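Local coordinates for protein cytochrome c7 (Geobacter sulfurreducens, PDB 3H33) that carries three c-type hemes and probably passes electrons between redox partners during Fe(III) respiration, at residues G29-E32 with R37-G40; C54-E57 with P62-C65. All coordinates share one frame; numbering follows the deposited sequence.

Contact 1. Residues G29-E32 with R37-G40; sequences GCHE and RIDG. With HEM (protoporphyrin IX containing Fe), chain B.
I38 lies alongside the ring of H31, in the angle the imidazole makes with the heme of chain B, crossing the histidine at about a right angle. Its CB lies near the propionate arm, 4.0 Å from heme CBD. One step on, CG1 stands 3.8 Å from H31 ND1, approaching the imidazole obliquely. The chain is extended beyond that (chi2 178°), which carries CD1 over the pyrrole that bears heme CMD, 3.5 Å from that methyl, while the carbonyl O of C30 touches CD1 itself, at 3.7 Å. The backbone of I38 holds the heme too: its N donates a nearly straight bond (169°) to propionate O1D. Cut back to an alanine, this position would probably leave a gap beside the imidazole and heme CMD, with one flank of the iron ligand less well supported.

C30 and H31 form the end of a heme-attachment motif, CXXCH. C30 SG is bonded to heme CAC, and H31 NE2 coordinates the iron at 2.0 Å, with H17 as the other axial ligand. On the far edge of the ring, ND1 donates in the ring plane to a water at 2.7 Å, and the same water lies 2.9 Å from R37 O, to which it can donate. The axial histidine thus reaches the second segment through a water, which is likely to limit how far the ring can turn and to lend the imidazole some electron density, favouring the oxidised iron.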
loop_
_atom_site.group_PDB
_atom_site.type_symbol
_atom_site.label_atom_id
_atom_site.label_comp_id
_atom_site.label_asym_id
_atom_site.label_seq_id
_atom_site.Cartn_x
_atom_site.Cartn_y
_atom_site.Cartn_z
ATOM N N GLY A 29 2.315 -1.874 -12.799
ATOM C CA GLY A 29 3.068 -2.620 -11.806
ATOM C C GLY A 29 2.166 -3.052 -10.659
ATOM O O GLY A 29 2.111 -4.233 -10.311
ATOM N N CYS A 30 1.446 -2.096 -10.080
ATOM C CA CYS A 30 0.545 -2.393 -8.967
ATOM C C CYS A 30 -0.824 -2.835 -9.446
ATOM O O CYS A 30 -1.508 -3.604 -8.774
ATOM C CB CYS A 30 0.375 -1.169 -8.078
ATOM S SG CYS A 30 1.911 -0.585 -7.308
ATOM N N HIS A 31 -1.227 -2.336 -10.605
ATOM C CA HIS A 31 -2.525 -2.675 -11.171
ATOM C C HIS A 31 -2.351 -3.635 -12.353
ATOM O O HIS A 31 -2.475 -3.241 -13.511
ATOM C CB HIS A 31 -3.234 -1.399 -11.629
ATOM C CG HIS A 31 -3.662 -0.498 -10.508
ATOM N ND1 HIS A 31 -4.791 -0.695 -9.742
ATOM C CD2 HIS A 31 -3.106 0.653 -10.051
ATOM C CE1 HIS A 31 -4.886 0.323 -8.875
ATOM N NE2 HIS A 31 -3.887 1.170 -9.020
ATOM N N GLU A 32 -2.065 -4.898 -12.049
ATOM C CA GLU A 32 -1.866 -5.909 -13.083
ATOM C C GLU A 32 -3.025 -5.989 -14.067
ATOM O O GLU A 32 -2.814 -6.056 -15.277
ATOM C CB GLU A 32 -1.647 -7.283 -12.442
ATOM C CG GLU A 32 -0.242 -7.489 -11.888
ATOM C CD GLU A 32 -0.148 -8.680 -10.951
ATOM O OE1 GLU A 32 -0.634 -9.774 -11.320
ATOM O OE2 GLU A 32 0.420 -8.523 -9.845
ATOM N N ARG A 37 -9.883 -1.068 -9.081
ATOM C CA ARG A 37 -9.904 -1.874 -7.871
ATOM C C ARG A 37 -8.930 -3.034 -8.049
ATOM O O ARG A 37 -8.753 -3.536 -9.157
ATOM C CB ARG A 37 -11.318 -2.421 -7.656
ATOM C CG ARG A 37 -11.718 -2.726 -6.224
ATOM C CD ARG A 37 -13.228 -2.944 -6.185
ATOM N NE ARG A 37 -13.816 -2.719 -4.870
ATOM C CZ ARG A 37 -14.175 -3.683 -4.031
ATOM N NH1 ARG A 37 -14.705 -3.374 -2.856
ATOM N NH2 ARG A 37 -14.012 -4.952 -4.368
ATOM N N ILE A 38 -8.276 -3.443 -6.968
ATOM C CA ILE A 38 -7.360 -4.574 -7.039
ATOM C C ILE A 38 -8.122 -5.728 -6.398
ATOM O O ILE A 38 -8.380 -5.724 -5.193
ATOM C CB ILE A 38 -6.048 -4.301 -6.270
ATOM C CG1 ILE A 38 -5.295 -3.148 -6.942
ATOM C CG2 ILE A 38 -5.181 -5.562 -6.244
ATOM C CD1 ILE A 38 -4.018 -2.752 -6.242
ATOM N N ASP A 39 -8.508 -6.704 -7.215
ATOM C CA ASP A 39 -9.275 -7.837 -6.720
ATOM C C ASP A 39 -8.552 -8.669 -5.674
ATOM O O ASP A 39 -7.383 -9.019 -5.831
ATOM C CB ASP A 39 -9.717 -8.722 -7.888
ATOM C CG ASP A 39 -10.679 -8.010 -8.818
ATOM O OD1 ASP A 39 -11.651 -7.402 -8.318
ATOM O OD2 ASP A 39 -10.467 -8.061 -10.046
ATOM N N GLY A 40 -9.269 -8.969 -4.597
ATOM C CA GLY A 40 -8.702 -9.766 -3.528
ATOM C C GLY A 40 -7.758 -9.010 -2.614
ATOM O O GLY A 40 -6.987 -9.630 -1.883
HETATM C CHA HEM B . -6.452 2.383 -6.134
HETATM C CHB HEM B . -5.559 4.195 -10.482
HETATM C CHC HEM B . -0.875 3.787 -9.711
HETATM C CHD HEM B . -1.906 0.985 -5.940
HETATM C C1A HEM B . -6.586 3.105 -7.302
HETATM C C2A HEM B . -7.881 3.518 -7.831
HETATM C C3A HEM B . -7.653 3.907 -9.113
HETATM C C4A HEM B . -6.214 3.787 -9.332
HETATM C CMA HEM B . -8.690 4.320 -10.156
HETATM C CAA HEM B . -9.222 3.409 -7.084
HETATM C CBA HEM B . -9.851 2.036 -7.276
HETATM C CGA HEM B . -11.120 1.838 -6.456
HETATM O O1A HEM B . -11.650 2.828 -5.897
HETATM O O2A HEM B . -11.592 0.680 -6.380
HETATM C C1B HEM B . -4.204 4.212 -10.688
HETATM C C2B HEM B . -3.539 4.795 -11.843
HETATM C C3B HEM B . -2.207 4.763 -11.582
HETATM C C4B HEM B . -2.071 4.123 -10.298
HETATM C CMB HEM B . -4.236 5.354 -13.082
HETATM C CAB HEM B . -1.034 5.274 -12.429
HETATM C CBB HEM B . -1.115 6.724 -12.871
HETATM C C1C HEM B . -0.744 3.017 -8.569
HETATM C C2C HEM B . 0.528 2.516 -8.055
HETATM C C3C HEM B . 0.243 1.677 -7.037
HETATM C C4C HEM B . -1.213 1.679 -6.919
HETATM C CMC HEM B . 1.913 2.805 -8.635
HETATM C CAC HEM B . 1.210 0.751 -6.295
HETATM C CBC HEM B . 2.293 1.471 -5.507
HETATM C C1D HEM B . -3.252 1.079 -5.664
HETATM C C2D HEM B . -3.921 0.435 -4.559
HETATM C C3D HEM B . -5.224 0.848 -4.588
HETATM C C4D HEM B . -5.302 1.759 -5.717
HETATM C CMD HEM B . -3.275 -0.545 -3.588
HETATM C CAD HEM B . -6.414 0.334 -3.782
HETATM C CBD HEM B . -7.037 -0.862 -4.504
HETATM C CGD HEM B . -8.321 -1.354 -3.847
HETATM O O1D HEM B . -8.882 -2.367 -4.314
HETATM O O2D HEM B . -8.768 -0.733 -2.865
HETATM N NA HEM B . -5.576 3.285 -8.218
HETATM N NB HEM B . -3.298 3.792 -9.756
HETATM N NC HEM B . -1.801 2.499 -7.861
HETATM N ND HEM B . -4.103 1.868 -6.381
HETATM FE FE HEM B . -3.673 2.878 -8.055
HETATM O O HOH W 1 -6.229 -2.912 -10.461
#

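Contact 2. Residues C54-E57 with P62-C65; sequences CHEE and PVRC. With HEM (protoporphyrin IX containing Fe), chain C.
The one hydrogen bond between the helical turn 54-57 and the loop 62-65 runs from H55 ND1 to P62 O, 2.8 Å long and somewhat bent at 151°. It leaves near the edge of the imidazole, though the oxygen sits 17° out of the ring plane, and the donor in turn stands 34° off the carbonyl plane. The amide nitrogen of P62, though also close to ND1, has its lone pair tied up in the amide and is no acceptor.

Covalent and metal bonds tie the helix to the heme of chain C. C54, the second cysteine of a CXXCH motif, has SG anti to its own N, directed at heme CAC, with a thioether of 1.8 Å. Its neighbour H55 puts NE2 on the iron at 2.0 Å, and H20 supplies the other axial ligand.

Nonpolar packing fills in around these bonds. The pyrrolidine ring of P62 lies beside the imidazole, its CD 3.4 Å from H55 CE1 and 3.5 Å from heme C2A, so one carbon touches both ligand and porphyrin. P62 also packs on D67 and C68 of helix 65-68. Farther from the heme, V63 uses a single methyl: CG1 reaches H55 CB at 3.7 Å and spans to CG of E56, whose aliphatic part covers the valine at the exposed margin.

C65, three residues on from P62, is linked through SG to a different heme, so the short segment that accepts the histidine's hydrogen bond also leads to the next attachment site. With ND1 bonded directly to a peptide carbonyl, the H55 imidazole is held against turning and probably gains imidazolate character, which would tend to stabilise ferric iron.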
loop_
_atom_site.group_PDB
_atom_site.type_symbol
_atom_site.label_atom_id
_atom_site.label_comp_id
_atom_site.label_asym_id
_atom_site.label_seq_id
_atom_site.Cartn_x
_atom_site.Cartn_y
_atom_site.Cartn_z
ATOM N N CYS A 54 6.921 -4.819 -1.281
ATOM C CA CYS A 54 7.673 -3.902 -2.123
ATOM C C CYS A 54 8.627 -3.049 -1.298
ATOM O O CYS A 54 9.781 -2.865 -1.678
ATOM C CB CYS A 54 6.742 -2.996 -2.920
ATOM S SG CYS A 54 7.668 -1.718 -3.831
ATOM N N HIS A 55 8.149 -2.532 -0.170
ATOM C CA HIS A 55 8.995 -1.708 0.687
ATOM C C HIS A 55 10.257 -2.465 1.100
ATOM O O HIS A 55 11.336 -1.884 1.189
ATOM C CB HIS A 55 8.218 -1.272 1.926
ATOM C CG HIS A 55 7.058 -0.381 1.617
ATOM N ND1 HIS A 55 6.025 -0.132 2.491
ATOM C CD2 HIS A 55 6.776 0.336 0.499
ATOM C CE1 HIS A 55 5.173 0.704 1.886
ATOM N NE2 HIS A 55 5.586 1.019 0.674
ATOM N N GLU A 56 10.124 -3.762 1.358
ATOM C CA GLU A 56 11.295 -4.550 1.731
ATOM C C GLU A 56 12.241 -4.676 0.533
ATOM O O GLU A 56 13.436 -4.439 0.653
ATOM C CB GLU A 56 10.868 -5.932 2.239
ATOM C CG GLU A 56 9.947 -5.838 3.457
ATOM C CD GLU A 56 9.531 -7.187 4.012
ATOM O OE1 GLU A 56 9.253 -8.102 3.209
ATOM O OE2 GLU A 56 9.465 -7.326 5.255
ATOM N N GLU A 57 11.708 -5.006 -0.628
ATOM C CA GLU A 57 12.536 -5.161 -1.818
ATOM C C GLU A 57 13.192 -3.843 -2.209
ATOM O O GLU A 57 14.403 -3.809 -2.479
ATOM C CB GLU A 57 11.703 -5.701 -2.983
ATOM C CG GLU A 57 11.207 -7.125 -2.786
ATOM N N PRO A 62 7.488 2.111 4.699
ATOM C CA PRO A 62 7.308 1.432 5.989
ATOM C C PRO A 62 7.243 -0.095 5.943
ATOM O O PRO A 62 6.476 -0.667 5.161
ATOM C CB PRO A 62 6.007 2.046 6.511
ATOM C CG PRO A 62 5.221 2.253 5.237
ATOM C CD PRO A 62 6.270 2.848 4.315
ATOM N N VAL A 63 8.051 -0.743 6.786
ATOM C CA VAL A 63 8.072 -2.202 6.882
ATOM C C VAL A 63 7.691 -2.665 8.294
ATOM O O VAL A 63 7.288 -3.806 8.489
ATOM C CB VAL A 63 9.459 -2.800 6.519
ATOM C CG1 VAL A 63 9.800 -2.483 5.059
ATOM C CG2 VAL A 63 10.528 -2.253 7.452
ATOM N N ARG A 64 7.823 -1.776 9.273
ATOM C CA ARG A 64 7.476 -2.098 10.654
ATOM C C ARG A 64 5.995 -1.814 10.894
ATOM O O ARG A 64 5.477 -0.788 10.449
ATOM C CB ARG A 64 8.320 -1.267 11.616
ATOM C CG ARG A 64 9.792 -1.632 11.609
ATOM C CD ARG A 64 10.527 -0.878 12.699
ATOM N NE ARG A 64 11.826 -1.475 12.978
ATOM C CZ ARG A 64 12.526 -1.246 14.083
ATOM N NH1 ARG A 64 12.046 -0.428 15.016
ATOM N NH2 ARG A 64 13.700 -1.842 14.259
ATOM N N CYS A 65 5.323 -2.721 11.604
ATOM C CA CYS A 65 3.891 -2.590 11.886
ATOM C C CYS A 65 3.435 -1.166 12.156
ATOM O O CYS A 65 2.573 -0.636 11.457
ATOM C CB CYS A 65 3.497 -3.450 13.086
ATOM S SG CYS A 65 4.088 -5.161 13.011
HETATM C CHA HEM C . 6.356 4.977 0.531
HETATM C CHB HEM C . 2.430 2.870 2.248
HETATM C CHC HEM C . 2.470 -0.086 -1.534
HETATM C CHD HEM C . 6.736 1.638 -2.864
HETATM C C1A HEM C . 5.279 4.660 1.326
HETATM C C2A HEM C . 4.857 5.448 2.460
HETATM C C3A HEM C . 3.721 4.886 2.931
HETATM C C4A HEM C . 3.493 3.715 2.113
HETATM C CMA HEM C . 2.896 5.333 4.140
HETATM C CAA HEM C . 5.662 6.575 3.077
HETATM C CBA HEM C . 5.273 7.926 2.517
HETATM C CGA HEM C . 6.116 9.055 3.084
HETATM O O1A HEM C . 7.309 9.159 2.713
HETATM O O2A HEM C . 5.586 9.833 3.908
HETATM C C1B HEM C . 2.087 1.861 1.369
HETATM C C2B HEM C . 0.894 1.039 1.484
HETATM C C3B HEM C . 0.869 0.252 0.370
HETATM C C4B HEM C . 2.075 0.571 -0.386
HETATM C CMB HEM C . -0.142 1.085 2.614
HETATM C CAB HEM C . -0.224 -0.726 -0.049
HETATM C CBB HEM C . -1.615 -0.139 -0.268
HETATM C C1C HEM C . 3.660 0.084 -2.205
HETATM C C2C HEM C . 4.100 -0.737 -3.325
HETATM C C3C HEM C . 5.343 -0.290 -3.678
HETATM C C4C HEM C . 5.623 0.822 -2.774
HETATM C CMC HEM C . 3.327 -1.927 -3.891
HETATM C CAC HEM C . 6.361 -0.821 -4.721
HETATM C CBC HEM C . 5.898 -1.704 -5.876
HETATM C C1D HEM C . 6.980 2.765 -2.095
HETATM C C2D HEM C . 8.019 3.768 -2.360
HETATM C C3D HEM C . 7.895 4.734 -1.424
HETATM C C4D HEM C . 6.786 4.302 -0.582
HETATM C CMD HEM C . 8.994 3.813 -3.533
HETATM C CAD HEM C . 8.582 6.105 -1.389
HETATM C CBD HEM C . 7.573 7.185 -1.792
HETATM C CGD HEM C . 7.977 8.568 -1.331
HETATM O O1D HEM C . 8.346 8.717 -0.147
HETATM O O2D HEM C . 7.914 9.509 -2.148
HETATM N NA HEM C . 4.448 3.596 1.114
HETATM N NB HEM C . 2.812 1.552 0.232
HETATM N NC HEM C . 4.593 1.018 -1.856
HETATM N ND HEM C . 6.195 3.148 -1.036
HETATM FE FE HEM C . 4.520 2.323 -0.364
#

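Both contacts are partly buried, lie on opposite sides of the chain's centre, and pair the CXXCH histidine of one heme with a chain segment a few residues later. Their centres are about 18 Å apart and they do not touch. Contact 1 joins two pieces of the loop between helices 17-24 and 43-46; contact 2 joins helix 52-58 to the loop leading into helix 65-68. The difference lies in the second shell: a water stands between imidazole and carbonyl in 29-32/37-40, whereas 54-57/62-65 dispenses with it and buries more surface. Contact 1 also holds a propionate of its heme, through I38 N; contact 2 leads on to another heme's cysteine.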